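Local coordinates for protein hydroxylase, putative (Mycobacterium tuberculosis, PDB 3AFF) that probably catalyses the flavin-dependent ortho-hydroxylation of the phenolic secosteroid 3-HSA, as the oxygenase component of a two-component monooxygenase in cholesterol catabolism, at residues K42-D45 against F49-L52; R102-V107 against A222-P227; T235-T240 against D372-Y377; A287-A292 against I337-E342. All coordinates share one frame; numbering follows the deposited sequence. Where two conformers were deposited one is given.

Interaction 1 (K42-D45 against F49-L52)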
loop_
_atom_site.group_PDB
_atom_site.type_symbol
_atom_site.label_atom_id
_atom_site.label_comp_id
_atom_site.label_asym_id
_atom_site.label_seq_id
_atom_site.Cartn_x
_atom_site.Cartn_y
_atom_site.Cartn_z
ATOM N N LYS A 42 40.600 -28.514 28.936
ATOM C CA LYS A 42 42.062 -28.349 29.049
ATOM C C LYS A 42 42.636 -27.709 27.779
ATOM O O LYS A 42 43.452 -26.791 27.852
ATOM C CB LYS A 42 42.751 -29.698 29.322
ATOM C CG LYS A 42 44.201 -29.555 29.830
ATOM C CD LYS A 42 44.979 -30.884 29.675
ATOM C CE LYS A 42 46.480 -30.689 30.036
ATOM N NZ LYS A 42 47.237 -30.225 28.795
ATOM N N ALA A 43 42.214 -28.208 26.611
ATOM C CA ALA A 43 42.681 -27.644 25.327
ATOM C C ALA A 43 42.418 -26.149 25.270
ATOM O O ALA A 43 43.320 -25.359 25.001
ATOM C CB ALA A 43 41.990 -28.340 24.148
ATOM N N LEU A 44 41.168 -25.768 25.516
ATOM C CA LEU A 44 40.775 -24.343 25.557
ATOM C C LEU A 44 41.570 -23.547 26.600
ATOM O O LEU A 44 41.984 -22.400 26.366
ATOM C CB LEU A 44 39.267 -24.206 25.873
ATOM C CG LEU A 44 38.222 -24.519 24.797
ATOM C CD1 LEU A 44 36.836 -24.622 25.451
ATOM C CD2 LEU A 44 38.274 -23.474 23.675
ATOM N N ASP A 45 41.758 -24.125 27.779
ATOM C CA ASP A 45 42.556 -23.428 28.756
ATOM C C ASP A 45 44.010 -23.215 28.227
ATOM O O ASP A 45 44.543 -22.102 28.255
ATOM C CB ASP A 45 42.532 -24.151 30.110
ATOM C CG ASP A 45 43.275 -23.345 31.201
ATOM O OD1 ASP A 45 42.850 -22.204 31.537
ATOM O OD2 ASP A 45 44.332 -23.821 31.643
ATOM N N PHE A 49 42.052 -19.547 25.804
ATOM C CA PHE A 49 40.657 -19.074 25.551
ATOM C C PHE A 49 40.043 -18.345 26.747
ATOM O O PHE A 49 39.464 -17.261 26.601
ATOM C CB PHE A 49 39.727 -20.211 25.103
ATOM C CG PHE A 49 38.273 -19.807 25.087
ATOM C CD1 PHE A 49 37.749 -19.100 23.991
ATOM C CD2 PHE A 49 37.440 -20.023 26.230
ATOM C CE1 PHE A 49 36.377 -18.684 23.989
ATOM C CE2 PHE A 49 36.109 -19.570 26.223
ATOM C CZ PHE A 49 35.577 -18.912 25.088
ATOM N N PHE A 50 40.170 -18.938 27.947
ATOM C CA PHE A 50 39.585 -18.320 29.168
ATOM C C PHE A 50 40.241 -17.021 29.590
ATOM O O PHE A 50 39.612 -16.185 30.291
ATOM C CB PHE A 50 39.525 -19.308 30.329
ATOM C CG PHE A 50 38.714 -20.507 30.021
ATOM C CD1 PHE A 50 37.310 -20.412 29.908
ATOM C CD2 PHE A 50 39.326 -21.698 29.760
ATOM C CE1 PHE A 50 36.522 -21.544 29.598
ATOM C CE2 PHE A 50 38.565 -22.828 29.448
ATOM C CZ PHE A 50 37.168 -22.754 29.363
ATOM N N THR A 51 41.461 -16.779 29.106
ATOM C CA THR A 51 42.124 -15.493 29.374
ATOM C C THR A 51 41.617 -14.288 28.591
ATOM O O THR A 51 41.951 -13.134 28.939
ATOM C CB THR A 51 43.681 -15.549 29.172
ATOM O OG1 THR A 51 43.981 -15.625 27.758
ATOM C CG2 THR A 51 44.262 -16.769 29.908
ATOM N N LEU A 52 40.802 -14.528 27.554
ATOM C CA LEU A 52 40.494 -13.511 26.557
ATOM C C LEU A 52 39.935 -12.242 27.141
ATOM O O LEU A 52 40.384 -11.142 26.818
ATOM C CB LEU A 52 39.499 -14.056 25.511
ATOM C CG LEU A 52 40.121 -14.888 24.377
ATOM C CD1 LEU A 52 39.096 -15.732 23.605
ATOM C CD2 LEU A 52 41.052 -14.033 23.426
#
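Leu44 is the dense side of this contact, packing against both Phe49 and Phe50. Leu44 CD2 sits 3.8 Å from Phe49 CB, and the two side chains run alongside each other in the same direction. Leu44 CB lies 3.9 Å from Phe50 CE2. The Phe50 ring also has Phe49 CD2 over one face, 3.7 Å above the plane and offset toward the rim. Phe49 N donates to Leu44 O at 2.9 Å, with an N-H...O angle of 147°. Such a six-to-one bond, with Gly48 directly before the donor, is consistent with a Schellman motif ending helix 38-47. It turns the chain so that Phe49 reaches helices 65-76 and 80-96 within the N-terminal helical domain of the acyl-CoA dehydrogenase fold. The Asp45 side is looser. Asp45 CA meets the edge of the Phe50 ring, 3.8 Å from Phe50 CD2, but the carboxylate of Asp45, a partly exposed residue, only skirts it, with Asp45 OD1 4.0 Å from Phe50 CD2. With CG anti to the backbone N (chi1 -175°), the Asp45 side chain crosses Phe50 at about a right angle. It also touches Arg115, whose charge makes a cation-pi contact with that same ring.

Interaction 2 (R102-V107 against A222-P227)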
loop_
_atom_site.group_PDB
_atom_site.type_symbol
_atom_site.label_atom_id
_atom_site.label_comp_id
_atom_site.label_asym_id
_atom_site.label_seq_id
_atom_site.Cartn_x
_atom_site.Cartn_y
_atom_site.Cartn_z
ATOM N N ARG A 102 39.077 -7.499 46.286
ATOM C CA ARG A 102 39.177 -8.627 47.258
ATOM C C ARG A 102 38.513 -9.937 46.777
ATOM O O ARG A 102 39.009 -11.033 47.057
ATOM C CB ARG A 102 38.633 -8.196 48.614
ATOM C CG ARG A 102 38.837 -9.217 49.717
ATOM C CD ARG A 102 38.793 -8.600 51.179
ATOM N NE ARG A 102 37.606 -7.785 51.476
ATOM C CZ ARG A 102 37.659 -6.456 51.586
ATOM N NH1 ARG A 102 38.856 -5.851 51.441
ATOM N NH2 ARG A 102 36.537 -5.750 51.819
ATOM N N ALA A 103 37.375 -9.820 46.070
ATOM C CA ALA A 103 36.695 -10.986 45.539
ATOM C C ALA A 103 37.547 -11.619 44.451
ATOM O O ALA A 103 37.681 -12.863 44.392
ATOM C CB ALA A 103 35.333 -10.583 44.976
ATOM N N GLN A 104 38.073 -10.775 43.550
ATOM C CA GLN A 104 38.937 -11.253 42.443
ATOM C C GLN A 104 40.154 -11.990 43.028
ATOM O O GLN A 104 40.511 -13.057 42.593
ATOM C CB GLN A 104 39.413 -10.059 41.613
ATOM C CG GLN A 104 38.344 -9.370 40.796
ATOM C CD GLN A 104 38.925 -8.182 40.075
ATOM O OE1 GLN A 104 39.850 -8.330 39.270
ATOM N NE2 GLN A 104 38.399 -7.010 40.336
ATOM N N GLU A 105 40.747 -11.395 44.065
ATOM C CA GLU A 105 41.910 -12.001 44.801
ATOM C C GLU A 105 41.586 -13.374 45.361
ATOM O O GLU A 105 42.380 -14.343 45.144
ATOM C CB GLU A 105 42.444 -11.029 45.874
ATOM C CG GLU A 105 43.525 -11.651 46.805
ATOM C CD GLU A 105 44.890 -11.799 46.090
ATOM O OE1 GLU A 105 45.144 -11.007 45.146
ATOM O OE2 GLU A 105 45.706 -12.668 46.501
ATOM N N GLU A 106 40.387 -13.523 45.963
ATOM C CA GLU A 106 39.957 -14.839 46.420
ATOM C C GLU A 106 39.851 -15.941 45.350
ATOM O O GLU A 106 40.168 -17.131 45.575
ATOM C CB GLU A 106 38.653 -14.744 47.247
ATOM C CG GLU A 106 38.824 -13.906 48.520
ATOM C CD GLU A 106 37.532 -13.649 49.267
ATOM O OE1 GLU A 106 37.555 -13.186 50.433
ATOM O OE2 GLU A 106 36.486 -13.946 48.718
ATOM N N VAL A 107 39.349 -15.557 44.184
ATOM C CA VAL A 107 39.207 -16.494 43.070
ATOM C C VAL A 107 40.531 -16.844 42.378
ATOM O O VAL A 107 40.838 -18.039 42.144
ATOM C CB VAL A 107 38.214 -15.923 42.026
ATOM C CG1 VAL A 107 38.028 -16.882 40.921
ATOM C CG2 VAL A 107 36.880 -15.663 42.701
ATOM N N ALA A 222 37.922 0.095 39.695
ATOM C CA ALA A 222 38.999 0.826 40.360
ATOM C C ALA A 222 40.363 0.181 40.087
ATOM O O ALA A 222 41.391 0.879 40.123
ATOM C CB ALA A 222 38.714 0.914 41.877
ATOM N N THR A 223 40.384 -1.123 39.776
ATOM C CA THR A 223 41.640 -1.860 39.501
ATOM C C THR A 223 41.711 -2.457 38.070
ATOM O O THR A 223 42.784 -2.874 37.637
ATOM C CB THR A 223 41.871 -2.987 40.569
ATOM O OG1 THR A 223 40.655 -3.766 40.765
ATOM C CG2 THR A 223 42.306 -2.383 41.937
ATOM N N ASN A 224 40.587 -2.483 37.346
ATOM C CA ASN A 224 40.522 -2.973 35.960
ATOM C C ASN A 224 39.975 -1.908 35.033
ATOM O O ASN A 224 38.752 -1.739 34.857
ATOM C CB ASN A 224 39.701 -4.256 35.849
ATOM C CG ASN A 224 40.239 -5.333 36.718
ATOM O OD1 ASN A 224 41.437 -5.623 36.673
ATOM N ND2 ASN A 224 39.361 -5.957 37.531
ATOM N N SER A 225 40.918 -1.184 34.443
ATOM C CA SER A 225 40.652 0.062 33.743
ATOM C C SER A 225 40.424 -0.144 32.226
ATOM O O SER A 225 40.055 0.795 31.531
ATOM C CB SER A 225 41.814 1.093 34.045
ATOM O OG SER A 225 43.028 0.682 33.388
ATOM N N ALA A 226 40.650 -1.349 31.710
ATOM C CA ALA A 226 40.518 -1.611 30.284
ATOM C C ALA A 226 39.083 -1.241 29.825
ATOM O O ALA A 226 38.105 -1.436 30.567
ATOM C CB ALA A 226 40.847 -3.099 29.929
ATOM N N PRO A 227 38.965 -0.660 28.623
ATOM C CA PRO A 227 37.658 -0.214 28.098
ATOM C C PRO A 227 36.605 -1.360 28.017
ATOM O O PRO A 227 35.416 -1.091 28.186
ATOM C CB PRO A 227 38.011 0.330 26.694
ATOM C CG PRO A 227 39.421 -0.181 26.387
ATOM C CD PRO A 227 40.085 -0.330 27.726
#
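Gln104 is the one residue of helical segment 102-107 that touches loop 222-227, where it meets Asn224 and, more distantly, Thr223, whose OG1 is hydrogen-bonded with Gln101 OE1. Ala103, early in the segment, turns to the sheet, packing on Leu170 of strand 162-172. Gln104 points toward the loop, its chain extended beyond CG, so that its amide, meeting that of Asn224, bridges backbones whose nearest CA atoms, those of Gln104 and Thr223, are 10.2 Å apart. Asn224 comes from the opposite direction and gives its ND2 to Gln104 OE1 at 3.0 Å. The bond is nearly straight at the hydrogen (166°) and lies in the Asn224 amide plane, but it meets OE1 from the flank of the C=O, tilted 26° from the carbonyl plane. The two amides are turned 42° apart. Gln104 NE2 also comes within 3.1 Å of Asn224 ND2, two donors that do not bond; Phe99 O accepts from the former and Ala97 O from the latter. Gln104 OE1 has a second donor in Trp58 NE1, while Asn224 OD1 takes Gln57 NE2, so both buried amides are held at each end. Further on, Glu106 forms a salt bridge with Arg206 and a hydrogen bond with His205, and Val107 packs on Trp150. The arrangement is a buried amide network tying a short helix to the loop before helix 233-259 in an acyl-CoA dehydrogenase fold.

Interaction 3 (T235-T240 against D372-Y377)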
loop_
_atom_site.group_PDB
_atom_site.type_symbol
_atom_site.label_atom_id
_atom_site.label_comp_id
_atom_site.label_asym_id
_atom_site.label_seq_id
_atom_site.Cartn_x
_atom_site.Cartn_y
_atom_site.Cartn_z
ATOM N N THR A 235 24.024 -5.601 26.785
ATOM C CA THR A 235 24.619 -6.173 25.584
ATOM C C THR A 235 25.445 -7.398 25.841
ATOM O O THR A 235 25.289 -8.431 25.141
ATOM C CB THR A 235 25.421 -5.117 24.726
ATOM O OG1 THR A 235 24.590 -3.965 24.497
ATOM C CG2 THR A 235 25.775 -5.683 23.338
ATOM N N MET A 236 26.321 -7.350 26.830
ATOM C CA MET A 236 27.279 -8.484 26.997
ATOM C C MET A 236 26.573 -9.799 27.370
ATOM O O MET A 236 26.896 -10.865 26.931
ATOM C CB MET A 236 28.321 -8.127 28.065
ATOM C CG MET A 236 29.323 -7.027 27.610
ATOM S SD MET A 236 30.512 -7.620 26.388
ATOM C CE MET A 236 31.621 -8.647 27.302
ATOM N N HIS A 237 25.590 -9.682 28.228
ATOM C CA HIS A 237 24.913 -10.826 28.799
ATOM C C HIS A 237 24.093 -11.581 27.738
ATOM O O HIS A 237 24.316 -12.795 27.580
ATOM C CB HIS A 237 24.059 -10.417 30.061
ATOM C CG HIS A 237 23.252 -11.535 30.633
ATOM N ND1 HIS A 237 23.782 -12.788 30.869
ATOM C CD2 HIS A 237 21.963 -11.589 31.043
ATOM C CE1 HIS A 237 22.832 -13.583 31.335
ATOM N NE2 HIS A 237 21.736 -12.865 31.499
ATOM N N PRO A 238 23.149 -10.928 27.027
ATOM C CA PRO A 238 22.529 -11.735 25.949
ATOM C C PRO A 238 23.422 -12.151 24.770
ATOM O O PRO A 238 23.219 -13.212 24.235
ATOM C CB PRO A 238 21.351 -10.830 25.453
ATOM C CG PRO A 238 21.762 -9.514 25.751
ATOM C CD PRO A 238 22.448 -9.633 27.151
ATOM N N THR A 239 24.407 -11.332 24.360
ATOM C CA THR A 239 25.313 -11.731 23.271
ATOM C C THR A 239 26.005 -13.004 23.613
ATOM O O THR A 239 26.303 -13.808 22.737
ATOM C CB THR A 239 26.334 -10.603 22.899
ATOM O OG1 THR A 239 25.620 -9.424 22.622
ATOM C CG2 THR A 239 27.162 -10.941 21.668
ATOM N N THR A 240 26.245 -13.252 24.891
ATOM C CA THR A 240 26.874 -14.514 25.335
ATOM C C THR A 240 26.185 -15.748 24.807
ATOM O O THR A 240 26.862 -16.742 24.495
ATOM C CB THR A 240 26.939 -14.608 26.951
ATOM O OG1 THR A 240 27.550 -15.802 27.412
ATOM C CG2 THR A 240 25.513 -14.590 27.600
ATOM N N ASP A 372 14.449 -15.974 29.539
ATOM C CA ASP A 372 15.343 -15.136 30.339
ATOM C C ASP A 372 14.505 -14.129 31.108
ATOM O O ASP A 372 13.729 -13.431 30.511
ATOM C CB ASP A 372 16.415 -14.412 29.506
ATOM C CG ASP A 372 17.487 -13.767 30.416
ATOM O OD1 ASP A 372 17.090 -12.928 31.231
ATOM O OD2 ASP A 372 18.688 -14.170 30.419
ATOM N N PRO A 373 14.629 -14.073 32.445
ATOM C CA PRO A 373 13.874 -13.014 33.169
ATOM C C PRO A 373 14.197 -11.540 32.831
ATOM O O PRO A 373 13.398 -10.627 33.085
ATOM C CB PRO A 373 14.154 -13.332 34.648
ATOM C CG PRO A 373 15.389 -14.148 34.657
ATOM C CD PRO A 373 15.359 -14.963 33.362
ATOM N N GLU A 374 15.365 -11.277 32.270
ATOM C CA GLU A 374 15.704 -9.918 31.952
ATOM C C GLU A 374 14.831 -9.351 30.878
ATOM O O GLU A 374 14.735 -8.149 30.737
ATOM C CB GLU A 374 17.128 -9.823 31.479
ATOM C CG GLU A 374 18.115 -10.265 32.507
ATOM C CD GLU A 374 19.537 -9.673 32.244
ATOM O OE1 GLU A 374 19.826 -9.190 31.079
ATOM O OE2 GLU A 374 20.322 -9.731 33.230
ATOM N N ARG A 375 14.173 -10.192 30.104
ATOM C CA ARG A 375 13.168 -9.670 29.184
ATOM C C ARG A 375 12.089 -8.932 29.984
ATOM O O ARG A 375 11.462 -8.028 29.474
ATOM C CB ARG A 375 12.526 -10.795 28.361
ATOM C CG ARG A 375 13.479 -11.517 27.470
ATOM C CD ARG A 375 12.813 -12.755 26.864
ATOM N NE ARG A 375 11.678 -12.380 26.009
ATOM C CZ ARG A 375 10.511 -13.037 25.964
ATOM N NH1 ARG A 375 10.300 -14.117 26.725
ATOM N NH2 ARG A 375 9.535 -12.604 25.161
ATOM N N ALA A 376 11.867 -9.292 31.244
ATOM C CA ALA A 376 10.871 -8.561 31.989
ATOM C C ALA A 376 11.539 -7.414 32.730
ATOM O O ALA A 376 10.975 -6.344 32.838
ATOM C CB ALA A 376 10.141 -9.486 32.935
ATOM N N TYR A 377 12.762 -7.616 33.228
ATOM C CA TYR A 377 13.403 -6.569 34.055
ATOM C C TYR A 377 13.451 -5.218 33.352
ATOM O O TYR A 377 13.325 -4.173 33.944
ATOM C CB TYR A 377 14.818 -6.935 34.507
ATOM C CG TYR A 377 14.972 -8.177 35.326
ATOM C CD1 TYR A 377 13.857 -8.845 35.914
ATOM C CD2 TYR A 377 16.256 -8.673 35.572
ATOM C CE1 TYR A 377 14.051 -10.018 36.667
ATOM C CE2 TYR A 377 16.435 -9.817 36.299
ATOM C CZ TYR A 377 15.346 -10.487 36.832
ATOM O OH TYR A 377 15.606 -11.624 37.498
#
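The His237 imidazole reaches from helix 233-259 toward two acidic side chains, Asp372 and Glu374, where the chain turns into helix 374-377. This is an acyl-CoA dehydrogenase fold, and the spot borders the probable FMN site: His237 lies about 4 Å, side chain to side chain, from Tyr120 and Asp372 about 5 Å from His368, both inferred flavin-binding residues. In the first shell, both carboxylate oxygens of Glu374 gather at His237 CD2, with OE1 at the ring edge, in its plane and 3.2 Å from CD2, while the carboxylate as a whole is turned 65° from the ring. Asp372 runs against the direction of the His237 side chain, its OD2 3.5 Å from His237 NE2. With CG anti to the backbone N (chi1 176°), His237 extends off its helix to meet both.

The next shell fixes the acids. Asp372 OD1 accepts from Glu374 N at 2.6 Å with an angle of 159°, a capping bond at the start of the short helix that ties the two acidic residues together. Glu374 OE1 forms a salt bridge with Arg323 and OE2 is bonded by Trp233 NE1. Trp233 also stacks on the His237 ring, which Tyr120 meets nearly at right angles, so aromatic neighbours hold the imidazole as well. Farther out, helix 374-377 packs on a second subunit, with Ala376 and Tyr377 against Phe380 of that chain. At the turn into this helix, Pro373 O takes two donors, Ala376 N at 2.7 Å and Tyr377 N at 3.1 Å, and sits 3.4 Å above the Tyr377 ring plane, offset toward its rim.

Interaction 4 (A287-A292 against I337-E342)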
loop_
_atom_site.group_PDB
_atom_site.type_symbol
_atom_site.label_atom_id
_atom_site.label_comp_id
_atom_site.label_asym_id
_atom_site.label_seq_id
_atom_site.Cartn_x
_atom_site.Cartn_y
_atom_site.Cartn_z
ATOM N N ALA A 287 22.216 -19.128 3.543
ATOM C CA ALA A 287 23.597 -18.734 3.809
ATOM C C ALA A 287 23.775 -17.241 4.058
ATOM O O ALA A 287 24.637 -16.820 4.853
ATOM C CB ALA A 287 24.535 -19.195 2.669
ATOM N N SER A 288 22.986 -16.432 3.357
ATOM C CA SER A 288 23.136 -15.004 3.452
ATOM C C SER A 288 22.323 -14.411 4.580
ATOM O O SER A 288 22.660 -13.352 5.022
ATOM C CB SER A 288 22.775 -14.327 2.136
ATOM O OG SER A 288 21.429 -14.616 1.810
ATOM N N ASP A 289 21.253 -15.093 5.030
ATOM C CA ASP A 289 20.555 -14.702 6.239
ATOM C C ASP A 289 21.445 -14.925 7.464
ATOM O O ASP A 289 21.442 -14.150 8.386
ATOM C CB ASP A 289 19.251 -15.493 6.418
ATOM C CG ASP A 289 18.138 -15.028 5.468
ATOM O OD1 ASP A 289 18.235 -13.947 4.859
ATOM O OD2 ASP A 289 17.125 -15.756 5.328
ATOM N N ILE A 290 22.169 -16.034 7.464
ATOM C CA ILE A 290 23.053 -16.404 8.570
ATOM C C ILE A 290 24.182 -15.379 8.688
ATOM O O ILE A 290 24.455 -14.877 9.783
ATOM C CB ILE A 290 23.579 -17.842 8.361
ATOM C CG1 ILE A 290 22.412 -18.820 8.493
ATOM C CG2 ILE A 290 24.725 -18.150 9.288
ATOM C CD1 ILE A 290 22.730 -20.304 8.289
ATOM N N ASP A 291 24.832 -15.065 7.568
ATOM C CA ASP A 291 25.895 -14.057 7.600
ATOM C C ASP A 291 25.349 -12.671 7.921
ATOM O O ASP A 291 26.020 -11.914 8.618
ATOM C CB ASP A 291 26.780 -14.060 6.345
ATOM C CG ASP A 291 28.288 -13.813 6.675
ATOM O OD1 ASP A 291 28.961 -14.708 7.248
ATOM O OD2 ASP A 291 28.812 -12.709 6.353
ATOM N N ALA A 292 24.131 -12.327 7.470
ATOM C CA ALA A 292 23.516 -11.030 7.852
ATOM C C ALA A 292 23.200 -10.972 9.371
ATOM O O ALA A 292 23.373 -9.928 9.981
ATOM C CB ALA A 292 22.243 -10.703 7.022
ATOM N N ILE A 337 18.346 -22.584 9.968
ATOM C CA ILE A 337 18.581 -23.951 10.437
ATOM C C ILE A 337 17.375 -24.860 10.170
ATOM O O ILE A 337 17.534 -26.018 9.765
ATOM C CB ILE A 337 18.953 -23.999 11.950
ATOM C CG1 ILE A 337 20.269 -23.283 12.185
ATOM C CG2 ILE A 337 19.035 -25.415 12.421
ATOM C CD1 ILE A 337 20.651 -23.157 13.659
ATOM N N ASP A 338 16.177 -24.352 10.406
ATOM C CA ASP A 338 14.958 -25.064 10.073
ATOM C C ASP A 338 14.814 -25.453 8.559
ATOM O O ASP A 338 14.537 -26.623 8.256
ATOM C CB ASP A 338 13.733 -24.280 10.539
ATOM C CG ASP A 338 13.485 -24.357 12.065
ATOM O OD1 ASP A 338 14.108 -25.183 12.785
ATOM O OD2 ASP A 338 12.594 -23.581 12.515
ATOM N N ARG A 339 15.015 -24.483 7.645
ATOM C CA ARG A 339 15.023 -24.761 6.178
ATOM C C ARG A 339 16.114 -25.795 5.891
ATOM O O ARG A 339 15.879 -26.824 5.281
ATOM C CB ARG A 339 15.175 -23.483 5.307
ATOM C CG ARG A 339 14.098 -22.407 5.627
ATOM C CD ARG A 339 13.840 -21.259 4.555
ATOM N NE ARG A 339 14.488 -19.995 4.984
ATOM C CZ ARG A 339 13.868 -19.027 5.664
ATOM N NH1 ARG A 339 14.549 -17.956 6.045
ATOM N NH2 ARG A 339 12.566 -19.131 5.947
ATOM N N LEU A 340 17.305 -25.569 6.392
ATOM C CA LEU A 340 18.323 -26.558 6.178
ATOM C C LEU A 340 17.999 -27.970 6.622
ATOM O O LEU A 340 18.334 -28.938 5.893
ATOM C CB LEU A 340 19.650 -26.120 6.786
ATOM C CG LEU A 340 20.235 -24.862 6.188
ATOM C CD1 LEU A 340 21.475 -24.554 7.046
ATOM C CD2 LEU A 340 20.581 -25.100 4.718
ATOM N N PHE A 341 17.452 -28.103 7.833
ATOM C CA PHE A 341 17.099 -29.394 8.425
ATOM C C PHE A 341 16.092 -30.146 7.544
ATOM O O PHE A 341 16.074 -31.372 7.456
ATOM C CB PHE A 341 16.448 -29.110 9.780
ATOM C CG PHE A 341 16.101 -30.317 10.562
ATOM C CD1 PHE A 341 17.010 -31.339 10.728
ATOM C CD2 PHE A 341 14.877 -30.415 11.179
ATOM C CE1 PHE A 341 16.687 -32.459 11.460
ATOM C CE2 PHE A 341 14.567 -31.519 11.958
ATOM C CZ PHE A 341 15.491 -32.564 12.082
ATOM N N GLU A 342 15.227 -29.378 6.924
ATOM C CA GLU A 342 14.176 -29.910 6.074
ATOM C C GLU A 342 14.611 -30.166 4.646
ATOM O O GLU A 342 13.809 -30.695 3.881
ATOM C CB GLU A 342 12.971 -28.950 6.070
ATOM C CG GLU A 342 12.005 -29.327 7.151
ATOM C CD GLU A 342 11.010 -28.213 7.505
ATOM O OE1 GLU A 342 10.543 -27.475 6.602
ATOM O OE2 GLU A 342 10.713 -28.092 8.703
HETATM O O HOH W 1 16.900 -18.593 5.232
#
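Asp289 and Arg339 carry the charged part of this surface contact, joining helix 286-309 to helix 316-342. Asp289 OD2 lies 3.5 Å from Arg339 NH1, a salt bridge whose hydrogen bond is weak, with an N-H...O angle of only 133°. The carboxylate oxygen comes to the edge of the guanidinium, near its plane, yet the two flat groups are turned 70° apart and the side chains cross at about a right angle. A bend in the arginine chain (chi3 -103°) brings NH1 round to that position.

Water completes the link. One molecule donates to Asp289 OD2 at 2.8 Å and accepts from Arg339 NH1 at 2.6 Å, and it lies in the guanidinium plane at its edge. Direct and water-mediated routes therefore share the same two end atoms, and the water-mediated one, made of two short bonds, probably does much to hold the pair, since the direct bond is long and bent.

Apolar packing is thin between the two segments themselves. Ile290 and Leu340 both point across the gap, but their CD1 atoms stay 4.6 Å apart. Helix 233-259 fills in alongside, with Ala249 touching both Ile290 and Ile337.

Segment 337-342 has other partners too: Asp338 accepts from His363 and Trp359 of helix 354-370, while Phe341 and Glu342 pack on Val367 and Ala370 of a third subunit. The two helices belong to the C-terminal helical bundle of the acyl-CoA dehydrogenase fold, and the hydrated ion pair links them at its surface.

In the fold
Along the chain, interactions 1, 2 and 3 follow in series, while interaction 4 is nested inside the loop that interaction 3 closes. Interaction 1 belongs to the N-terminal helices, and interaction 2 ties helix 101-108, next to the sheet, to the loop leading into helix 233-259. That helix then carries one half of interaction 3 and packs beside both helices of interaction 4. The centres of interactions 2 and 4 are about 41 Å apart, on opposite sides of the chain's centre; the centre of interaction 3 is about 24 Å from those of interactions 1 and 4. None touches another. Interaction 3 adjoins the probable flavin site, and interactions 3 and 4 each neighbour another subunit.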